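Local coordinates for putative non-ribosomal peptide synthetase (Actinomadura parvosata subsp. kistnae, PDB 6M7L), which is probably a condensation-like domain of a non-ribosomal peptide synthetase whose altered signature motif suggests a role other than peptide bond formation, at residues Leu44-Leu50 and Leu144-Arg150; Thr95-Pro99 and Glu127-Arg131; Leu113-Gly119 and Arg131-Phe135. One frame throughout, in Å; residues are numbered along the deposited sequence.

Contact 1. Residues Leu44-Leu50 and Leu144-Arg150; sequences LHVRVAL and LLVVAHR
Two inner, antiparallel strands of a five-stranded condensation-domain sheet align Val46 with Ala148, Val48 with Val146 and Leu50 with Leu144, each in a hydrogen-bonded register. Strand 144-149 ends in His149, the first residue of an HRxxxDE sequence where condensation domains usually carry HHxxxDG, so Arg150 takes the place of the second histidine. Each of the three pairs is joined by two N-H...O bonds; Ala148 N, for one, meets Val46 O at 2.9 Å with an angle of 169° at the hydrogen. Between them the backbones also touch through CA-H...O contacts, as from Arg47 CA to Val146 O.

On the face of Val46, Val48 and Leu50, which helix 155-172 covers, the side chains of Val48 and Val146 lie side by side and point the same way. Val48 holds CG1 between its backbone N and carbonyl carbon (chi1 51°), which sets that methyl 3.8 Å from CB of Val146. Across the sheet, on the face of helix 110-119, CD1 of Leu145 comes to 4.3 Å from Ala49 CB. At the far end His45 and His149 diverge, yet their rings still meet: His149 CD2 approaches the His45 ring at its edge, in plane, 3.5 Å from His45 CD2, with the planes at 60°. His45 ND1 is bonded to Ala118 O, and His149 ND1 to Ile151 N, which fixes both rings from outside the pair. The backbone of Arg150 extends the ladder, its N reaching Leu44 O at 3.1 Å. Its guanidinium lies with one face over CG1 of Val46, 3.6 Å from CZ. Apolar pairs thus give way, where the signature sequence starts, to two histidines anchored by backbone atoms and an arginine packed over Val46, its long ion pair with Glu404 only weak.

Contact 2. Residues Thr95-Pro99 and Glu127-Arg131; sequences TGRPP and EVPWR
Pro98 lies flat against the indole of Trp130, its CB 3.7 Å from the centroid of the five-membered ring and 20° off the ring normal, a CH-pi contact over the face. Its CG continues along the same face to the benzene half of the indole, 3.4 Å from CZ2 of Trp130. Next to this pair, the side chains of Pro99 and Arg131 cross at an angle, CG of Pro99 3.6 Å from CB of Arg131, while the guanidinium of Arg131 leads away toward the backbone O of Arg117. Val128 also turns its two methyls to the loop: CG1 touches Gly96 O at 3.2 Å, and CG2 reaches CD of Pro99 at 4.2 Å. No hydrogen bond joins the two segments; the loop 95-99 is laid down by van der Waals contact just before it becomes the edge strand 100-102, parallel to strand 130-136, and Pro99 opens that pairing with a backbone bond to Ala132. With chi1 at 71°, CG of Trp130 stands between its backbone N and carbonyl carbon, which brings the indole across to Pro98. A leucine in place of Trp130 would probably leave the Pro98 ring without its flat partner and open a gap beneath it. Beyond the first shell, Leu65 of helix 58-71 touches both Pro98 and Trp130, Val68 and Leu75 add to the packing of the indole, and Val146 and Ala148 meet it from the neighbouring strand.

Contact 3. Residues Leu113-Gly119 and Arg131-Phe135; sequences LLADRAG and RAHLF
Arg117 lies over the imidazole of His133, CB poised 3.6 Å above the plane, directly over the centre of the ring, a CH-pi contact of aliphatic carbon on a ring face. A bend at chi2 (-60°) then carries the arginine chain across the ring toward ND1, with CD 3.5 Å from ND1 of His133, and stands the guanidinium at 73° to the imidazole plane. There it is held by two carboxylates, through a salt bridge from NH2 to Asp116 OD2 at 2.6 Å and another from NH1 to Glu101. Glu101 also bonds ND1 of His133, while the other ring nitrogen, NE2, accepts a hydrogen bond from Arg131 NE at 2.8 Å that lies in the planes of both groups. The imidazole is therefore fixed in rotation at both nitrogens, in a pattern consistent with a proton on ND1. NH2 of Arg131 goes on to the backbone O of Arg117, though the modelled separation is too short to be taken literally, and it is bonded to Arg120 O as well.

Phe135 turns its edge to Arg117: its CZ meets CG of Arg117 at 3.8 Å in the ring plane. Leu113 CB and Leu114 CD2 come to the same ring obliquely, the first 3.6 Å from CE1 and the second 4.0 Å from CE2. Toward-facing residues at alternate positions of the strand thus meet one side of the helix, the two axes 9.7 Å apart and nearly antiparallel at 164°. This is the helix-on-sheet packing of a beta-alpha-beta unit, in which helix 110-119 connects the parallel neighbours 100-102 and 130-136.

How the contacts relate
All three contacts meet on one five-stranded sheet, and their chemistry follows their place in it. Contact 1, the buried one, joins two inner strands mainly by backbone bonds; contacts 2 and 3 are partly buried, lie farther from the centre of the chain and rest on side chains. Contacts 2 and 3 share Arg131 and strand 130-136, which pairs with 141-149 through bonds such as Val147 O to Arg131 N. Contact 2 is apolar and free of hydrogen bonds between its segments, whereas contact 3 mixes rings with charge. Helix 110-119 also reaches contact 1, where Leu145 packs on Leu114 and Arg117. Along the chain, contacts 2 and 3 are nested within the loop that contact 1 closes.

Contact 1. Residues Leu44-Leu50 and Leu144-Arg150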
loop_
_atom_site.group_PDB
_atom_site.type_symbol
_atom_site.label_atom_id
_atom_site.label_comp_id
_atom_site.label_asym_id
_atom_site.label_seq_id
_atom_site.Cartn_x
_atom_site.Cartn_y
_atom_site.Cartn_z
ATOM N N LEU A 44 7.643 -11.126 23.441
ATOM C CA LEU A 44 8.010 -10.106 22.461
ATOM C C LEU A 44 7.593 -10.621 21.092
ATOM O O LEU A 44 8.353 -11.294 20.391
ATOM C CB LEU A 44 9.499 -9.803 22.530
ATOM C CG LEU A 44 9.949 -9.024 23.765
ATOM C CD1 LEU A 44 11.468 -8.898 23.814
ATOM C CD2 LEU A 44 9.291 -7.653 23.775
ATOM N N HIS A 45 6.354 -10.311 20.717
ATOM C CA HIS A 45 5.748 -10.816 19.498
ATOM C C HIS A 45 5.198 -9.665 18.668
ATOM O O HIS A 45 4.858 -8.598 19.188
ATOM C CB HIS A 45 4.603 -11.795 19.798
ATOM C CG HIS A 45 4.959 -12.881 20.764
ATOM N ND1 HIS A 45 4.047 -13.415 21.649
ATOM C CD2 HIS A 45 6.120 -13.544 20.977
ATOM C CE1 HIS A 45 4.632 -14.355 22.369
ATOM N NE2 HIS A 45 5.891 -14.452 21.982
ATOM N N VAL A 46 5.112 -9.895 17.370
ATOM C CA VAL A 46 4.261 -9.100 16.496
ATOM C C VAL A 46 2.978 -9.887 16.284
ATOM O O VAL A 46 2.973 -11.124 16.313
ATOM C CB VAL A 46 4.946 -8.768 15.154
ATOM C CG1 VAL A 46 6.078 -7.769 15.361
ATOM C CG2 VAL A 46 5.455 -10.034 14.495
ATOM N N ARG A 47 1.872 -9.176 16.091
ATOM C CA ARG A 47 0.603 -9.875 15.950
ATOM C C ARG A 47 -0.394 -9.000 15.204
ATOM O O ARG A 47 -0.329 -7.770 15.255
ATOM C CB ARG A 47 0.035 -10.305 17.310
ATOM C CG ARG A 47 -0.503 -9.176 18.174
ATOM C CD ARG A 47 0.642 -8.378 18.823
ATOM N NE ARG A 47 0.552 -6.965 18.478
ATOM C CZ ARG A 47 -0.101 -6.065 19.203
ATOM N NH1 ARG A 47 -0.158 -4.806 18.792
ATOM N NH2 ARG A 47 -0.699 -6.428 20.335
ATOM N N VAL A 48 -1.311 -9.661 14.504
ATOM C CA VAL A 48 -2.340 -8.995 13.714
ATOM C C VAL A 48 -3.640 -9.769 13.873
ATOM O O VAL A 48 -3.656 -11.000 13.770
ATOM C CB VAL A 48 -1.943 -8.890 12.227
ATOM C CG1 VAL A 48 -1.500 -10.248 11.689
ATOM C CG2 VAL A 48 -3.090 -8.328 11.405
ATOM N N ALA A 49 -4.725 -9.053 14.141
ATOM C CA ALA A 49 -6.055 -9.638 14.223
ATOM C C ALA A 49 -6.882 -9.136 13.050
ATOM O O ALA A 49 -6.986 -7.925 12.831
ATOM C CB ALA A 49 -6.728 -9.296 15.553
ATOM N N LEU A 50 -7.458 -10.065 12.292
ATOM C CA LEU A 50 -8.205 -9.749 11.081
ATOM C C LEU A 50 -9.653 -10.177 11.255
ATOM O O LEU A 50 -9.929 -11.351 11.521
ATOM C CB LEU A 50 -7.599 -10.450 9.862
ATOM C CG LEU A 50 -6.208 -10.029 9.390
ATOM C CD1 LEU A 50 -5.809 -10.848 8.177
ATOM C CD2 LEU A 50 -6.174 -8.547 9.071
ATOM N N LEU A 144 -9.469 -13.776 12.926
ATOM C CA LEU A 144 -8.224 -14.523 12.837
ATOM C C LEU A 144 -7.111 -13.725 13.495
ATOM O O LEU A 144 -6.945 -12.534 13.214
ATOM C CB LEU A 144 -7.862 -14.817 11.380
ATOM C CG LEU A 144 -6.490 -15.459 11.171
ATOM C CD1 LEU A 144 -6.459 -16.844 11.799
ATOM C CD2 LEU A 144 -6.128 -15.516 9.691
ATOM N N LEU A 145 -6.356 -14.381 14.369
ATOM C CA LEU A 145 -5.191 -13.789 15.008
ATOM C C LEU A 145 -3.950 -14.527 14.536
ATOM O O LEU A 145 -3.911 -15.761 14.557
ATOM C CB LEU A 145 -5.294 -13.853 16.534
ATOM C CG LEU A 145 -4.035 -13.456 17.313
ATOM C CD1 LEU A 145 -3.720 -11.976 17.140
ATOM C CD2 LEU A 145 -4.184 -13.806 18.782
ATOM N N VAL A 146 -2.948 -13.773 14.099
ATOM C CA VAL A 146 -1.655 -14.321 13.712
ATOM C C VAL A 146 -0.615 -13.718 14.640
ATOM O O VAL A 146 -0.487 -12.490 14.722
ATOM C CB VAL A 146 -1.320 -14.029 12.241
ATOM C CG1 VAL A 146 0.064 -14.572 11.896
ATOM C CG2 VAL A 146 -2.380 -14.627 11.324
ATOM N N VAL A 147 0.109 -14.575 15.351
ATOM C CA VAL A 147 1.185 -14.159 16.240
ATOM C C VAL A 147 2.489 -14.700 15.679
ATOM O O VAL A 147 2.553 -15.853 15.240
ATOM C CB VAL A 147 0.955 -14.657 17.681
ATOM C CG1 VAL A 147 1.995 -14.065 18.621
ATOM C CG2 VAL A 147 -0.452 -14.316 18.144
ATOM N N ALA A 148 3.522 -13.863 15.677
ATOM C CA ALA A 148 4.843 -14.263 15.216
ATOM C C ALA A 148 5.883 -13.705 16.171
ATOM O O ALA A 148 5.840 -12.519 16.511
ATOM C CB ALA A 148 5.108 -13.772 13.788
ATOM N N HIS A 149 6.805 -14.556 16.612
ATOM C CA HIS A 149 7.847 -14.100 17.520
ATOM C C HIS A 149 8.787 -13.146 16.794
ATOM O O HIS A 149 9.068 -13.315 15.603
ATOM C CB HIS A 149 8.623 -15.288 18.086
ATOM C CG HIS A 149 9.396 -14.959 19.325
ATOM N ND1 HIS A 149 10.586 -14.265 19.296
ATOM C CD2 HIS A 149 9.137 -15.211 20.629
ATOM C CE1 HIS A 149 11.030 -14.108 20.531
ATOM N NE2 HIS A 149 10.169 -14.673 21.358
ATOM N N ARG A 150 9.272 -12.133 17.515
ATOM C CA ARG A 150 10.121 -11.127 16.884
ATOM C C ARG A 150 11.492 -11.664 16.497
ATOM O O ARG A 150 12.275 -10.930 15.885
ATOM C CB ARG A 150 10.270 -9.911 17.799
ATOM C CG ARG A 150 8.954 -9.230 18.141
ATOM C CD ARG A 150 9.173 -7.951 18.934
ATOM N NE ARG A 150 8.657 -6.784 18.223
ATOM C CZ ARG A 150 7.428 -6.302 18.374
ATOM N NH1 ARG A 150 7.042 -5.238 17.682
ATOM N NH2 ARG A 150 6.587 -6.879 19.219
#

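Contact 2. Residues Thr95-Pro99 and Glu127-Arg131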
loop_
_atom_site.group_PDB
_atom_site.type_symbol
_atom_site.label_atom_id
_atom_site.label_comp_id
_atom_site.label_asym_id
_atom_site.label_seq_id
_atom_site.Cartn_x
_atom_site.Cartn_y
_atom_site.Cartn_z
ATOM N N THR A 95 5.934 -30.645 8.034
ATOM C CA THR A 95 6.429 -30.659 9.407
ATOM C C THR A 95 7.036 -29.295 9.701
ATOM O O THR A 95 8.126 -28.974 9.221
ATOM C CB THR A 95 7.457 -31.768 9.609
ATOM O OG1 THR A 95 8.733 -31.335 9.120
ATOM C CG2 THR A 95 7.040 -33.027 8.862
ATOM N N GLY A 96 6.333 -28.482 10.477
ATOM C CA GLY A 96 6.709 -27.089 10.647
ATOM C C GLY A 96 5.683 -26.111 10.122
ATOM O O GLY A 96 5.954 -24.902 10.109
ATOM N N ARG A 97 4.530 -26.582 9.662
ATOM C CA ARG A 97 3.412 -25.691 9.419
ATOM C C ARG A 97 3.001 -25.045 10.742
ATOM O O ARG A 97 3.182 -25.634 11.812
ATOM C CB ARG A 97 2.238 -26.461 8.815
ATOM C CG ARG A 97 1.557 -27.405 9.796
ATOM C CD ARG A 97 0.475 -28.244 9.136
ATOM N NE ARG A 97 -0.065 -27.613 7.935
ATOM C CZ ARG A 97 -1.288 -27.832 7.464
ATOM N NH1 ARG A 97 -2.110 -28.655 8.103
ATOM N NH2 ARG A 97 -1.696 -27.220 6.361
ATOM N N PRO A 98 2.464 -23.824 10.706
ATOM C CA PRO A 98 2.044 -23.187 11.947
ATOM C C PRO A 98 0.825 -23.888 12.519
ATOM O O PRO A 98 -0.027 -24.392 11.768
ATOM C CB PRO A 98 1.710 -21.750 11.510
ATOM C CG PRO A 98 1.270 -21.913 10.097
ATOM C CD PRO A 98 2.178 -22.978 9.534
ATOM N N PRO A 99 0.710 -23.966 13.841
ATOM C CA PRO A 99 -0.533 -24.464 14.433
ATOM C C PRO A 99 -1.673 -23.488 14.201
ATOM O O PRO A 99 -1.474 -22.276 14.094
ATOM C CB PRO A 99 -0.197 -24.592 15.924
ATOM C CG PRO A 99 0.972 -23.688 16.135
ATOM C CD PRO A 99 1.747 -23.702 14.853
ATOM N N GLU A 127 9.482 -25.308 18.392
ATOM C CA GLU A 127 8.283 -24.760 17.776
ATOM C C GLU A 127 8.677 -23.779 16.685
ATOM O O GLU A 127 9.678 -23.066 16.804
ATOM C CB GLU A 127 7.392 -24.041 18.794
ATOM C CG GLU A 127 6.457 -24.932 19.581
ATOM C CD GLU A 127 5.692 -24.151 20.630
ATOM O OE1 GLU A 127 5.912 -22.923 20.733
ATOM O OE2 GLU A 127 4.876 -24.760 21.352
ATOM N N VAL A 128 7.874 -23.740 15.627
ATOM C CA VAL A 128 8.031 -22.713 14.599
ATOM C C VAL A 128 7.639 -21.383 15.229
ATOM O O VAL A 128 6.801 -21.353 16.143
ATOM C CB VAL A 128 7.203 -23.029 13.343
ATOM C CG1 VAL A 128 7.639 -24.356 12.755
ATOM C CG2 VAL A 128 5.713 -23.034 13.657
ATOM N N PRO A 129 8.214 -20.270 14.789
ATOM C CA PRO A 129 8.050 -19.014 15.533
ATOM C C PRO A 129 6.789 -18.239 15.182
ATOM O O PRO A 129 6.780 -17.007 15.269
ATOM C CB PRO A 129 9.309 -18.231 15.152
ATOM C CG PRO A 129 9.612 -18.702 13.767
ATOM C CD PRO A 129 9.160 -20.131 13.669
ATOM N N TRP A 130 5.721 -18.931 14.791
ATOM C CA TRP A 130 4.449 -18.252 14.595
ATOM C C TRP A 130 3.316 -19.258 14.716
ATOM O O TRP A 130 3.524 -20.472 14.638
ATOM C CB TRP A 130 4.394 -17.514 13.250
ATOM C CG TRP A 130 4.316 -18.388 12.038
ATOM C CD1 TRP A 130 5.078 -19.486 11.762
ATOM C CD2 TRP A 130 3.442 -18.215 10.916
ATOM N NE1 TRP A 130 4.720 -20.016 10.546
ATOM C CE2 TRP A 130 3.720 -19.253 10.006
ATOM C CE3 TRP A 130 2.447 -17.285 10.598
ATOM C CZ2 TRP A 130 3.042 -19.384 8.795
ATOM C CZ3 TRP A 130 1.771 -17.421 9.399
ATOM C CH2 TRP A 130 2.072 -18.462 8.513
ATOM N N ARG A 131 2.113 -18.730 14.921
ATOM C CA ARG A 131 0.923 -19.547 15.102
ATOM C C ARG A 131 -0.300 -18.692 14.802
ATOM O O ARG A 131 -0.224 -17.462 14.745
ATOM C CB ARG A 131 0.852 -20.123 16.517
ATOM C CG ARG A 131 1.093 -19.091 17.596
ATOM C CD ARG A 131 0.745 -19.611 18.978
ATOM N NE ARG A 131 0.440 -18.500 19.871
ATOM C CZ ARG A 131 1.284 -17.992 20.762
ATOM N NH1 ARG A 131 2.498 -18.506 20.907
ATOM N NH2 ARG A 131 0.904 -16.968 21.512
#

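Contact 3. Residues Leu113-Gly119 and Arg131-Phe135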
loop_
_atom_site.group_PDB
_atom_site.type_symbol
_atom_site.label_atom_id
_atom_site.label_comp_id
_atom_site.label_asym_id
_atom_site.label_seq_id
_atom_site.Cartn_x
_atom_site.Cartn_y
_atom_site.Cartn_z
ATOM N N LEU A 113 -9.386 -13.009 24.700
ATOM C CA LEU A 113 -8.771 -14.098 23.949
ATOM C C LEU A 113 -7.602 -13.596 23.112
ATOM O O LEU A 113 -6.531 -14.214 23.088
ATOM C CB LEU A 113 -9.815 -14.776 23.067
ATOM C CG LEU A 113 -10.796 -15.658 23.834
ATOM C CD1 LEU A 113 -11.984 -16.020 22.967
ATOM C CD2 LEU A 113 -10.081 -16.907 24.310
ATOM N N LEU A 114 -7.787 -12.469 22.421
ATOM C CA LEU A 114 -6.719 -11.934 21.583
ATOM C C LEU A 114 -5.492 -11.578 22.411
ATOM O O LEU A 114 -4.359 -11.875 22.015
ATOM C CB LEU A 114 -7.219 -10.711 20.812
ATOM C CG LEU A 114 -8.236 -10.965 19.700
ATOM C CD1 LEU A 114 -8.806 -9.648 19.198
ATOM C CD2 LEU A 114 -7.596 -11.743 18.559
ATOM N N ALA A 115 -5.697 -10.946 23.569
ATOM C CA ALA A 115 -4.569 -10.589 24.423
ATOM C C ALA A 115 -3.859 -11.829 24.950
ATOM O O ALA A 115 -2.625 -11.899 24.933
ATOM C CB ALA A 115 -5.043 -9.711 25.581
ATOM N N ASP A 116 -4.623 -12.819 25.416
ATOM C CA ASP A 116 -4.022 -14.038 25.943
ATOM C C ASP A 116 -3.244 -14.782 24.865
ATOM O O ASP A 116 -2.087 -15.165 25.070
ATOM C CB ASP A 116 -5.098 -14.940 26.543
ATOM C CG ASP A 116 -4.590 -16.338 26.822
ATOM O OD1 ASP A 116 -3.844 -16.512 27.807
ATOM O OD2 ASP A 116 -4.926 -17.261 26.050
ATOM N N ARG A 117 -3.870 -15.001 23.704
ATOM C CA ARG A 117 -3.206 -15.751 22.643
ATOM C C ARG A 117 -1.999 -15.002 22.093
ATOM O O ARG A 117 -1.024 -15.632 21.667
ATOM C CB ARG A 117 -4.193 -16.062 21.519
ATOM C CG ARG A 117 -5.394 -16.895 21.939
ATOM C CD ARG A 117 -4.985 -18.245 22.508
ATOM N NE ARG A 117 -6.121 -19.159 22.588
ATOM C CZ ARG A 117 -6.929 -19.262 23.638
ATOM N NH1 ARG A 117 -7.939 -20.121 23.616
ATOM N NH2 ARG A 117 -6.726 -18.508 24.711
ATOM N N ALA A 118 -2.038 -13.668 22.093
ATOM C CA ALA A 118 -0.888 -12.904 21.623
ATOM C C ALA A 118 0.272 -12.978 22.604
ATOM O O ALA A 118 1.434 -12.864 22.197
ATOM C CB ALA A 118 -1.279 -11.447 21.378
ATOM N N GLY A 119 -0.016 -13.171 23.890
ATOM C CA GLY A 119 1.014 -13.222 24.904
ATOM C C GLY A 119 1.571 -14.590 25.211
ATOM O O GLY A 119 2.618 -14.680 25.858
ATOM N N ARG A 131 2.113 -18.730 14.921
ATOM C CA ARG A 131 0.923 -19.547 15.102
ATOM C C ARG A 131 -0.300 -18.692 14.802
ATOM O O ARG A 131 -0.224 -17.462 14.745
ATOM C CB ARG A 131 0.852 -20.123 16.517
ATOM C CG ARG A 131 1.093 -19.091 17.596
ATOM C CD ARG A 131 0.745 -19.611 18.978
ATOM N NE ARG A 131 0.440 -18.500 19.871
ATOM C CZ ARG A 131 1.284 -17.992 20.762
ATOM N NH1 ARG A 131 2.498 -18.506 20.907
ATOM N NH2 ARG A 131 0.904 -16.968 21.512
ATOM N N ALA A 132 -1.433 -19.363 14.611
ATOM C CA ALA A 132 -2.676 -18.707 14.238
ATOM C C ALA A 132 -3.808 -19.193 15.129
ATOM O O ALA A 132 -3.890 -20.382 15.452
ATOM C CB ALA A 132 -3.022 -18.966 12.767
ATOM N N HIS A 133 -4.682 -18.267 15.517
ATOM C CA HIS A 133 -5.824 -18.566 16.376
ATOM C C HIS A 133 -7.082 -18.066 15.681
ATOM O O HIS A 133 -7.290 -16.854 15.565
ATOM C CB HIS A 133 -5.665 -17.921 17.750
ATOM C CG HIS A 133 -4.304 -18.102 18.345
ATOM N ND1 HIS A 133 -4.017 -19.093 19.259
ATOM C CD2 HIS A 133 -3.149 -17.424 18.149
ATOM C CE1 HIS A 133 -2.743 -19.014 19.604
ATOM N NE2 HIS A 133 -2.195 -18.010 18.945
ATOM N N LEU A 134 -7.913 -18.994 15.218
ATOM C CA LEU A 134 -9.167 -18.652 14.566
ATOM C C LEU A 134 -10.287 -18.638 15.597
ATOM O O LEU A 134 -10.390 -19.551 16.424
ATOM C CB LEU A 134 -9.480 -19.645 13.447
ATOM C CG LEU A 134 -10.782 -19.420 12.678
ATOM C CD1 LEU A 134 -10.826 -18.011 12.106
ATOM C CD2 LEU A 134 -10.925 -20.456 11.576
ATOM N N PHE A 135 -11.124 -17.601 15.546
ATOM C CA PHE A 135 -12.212 -17.405 16.504
ATOM C C PHE A 135 -13.532 -17.318 15.749
ATOM O O PHE A 135 -13.944 -16.230 15.321
ATOM C CB PHE A 135 -11.975 -16.157 17.349
ATOM C CG PHE A 135 -10.708 -16.205 18.151
ATOM C CD1 PHE A 135 -10.675 -16.850 19.378
ATOM C CD2 PHE A 135 -9.548 -15.612 17.679
ATOM C CE1 PHE A 135 -9.507 -16.901 20.121
ATOM C CE2 PHE A 135 -8.377 -15.659 18.418
ATOM C CZ PHE A 135 -8.358 -16.304 19.640
#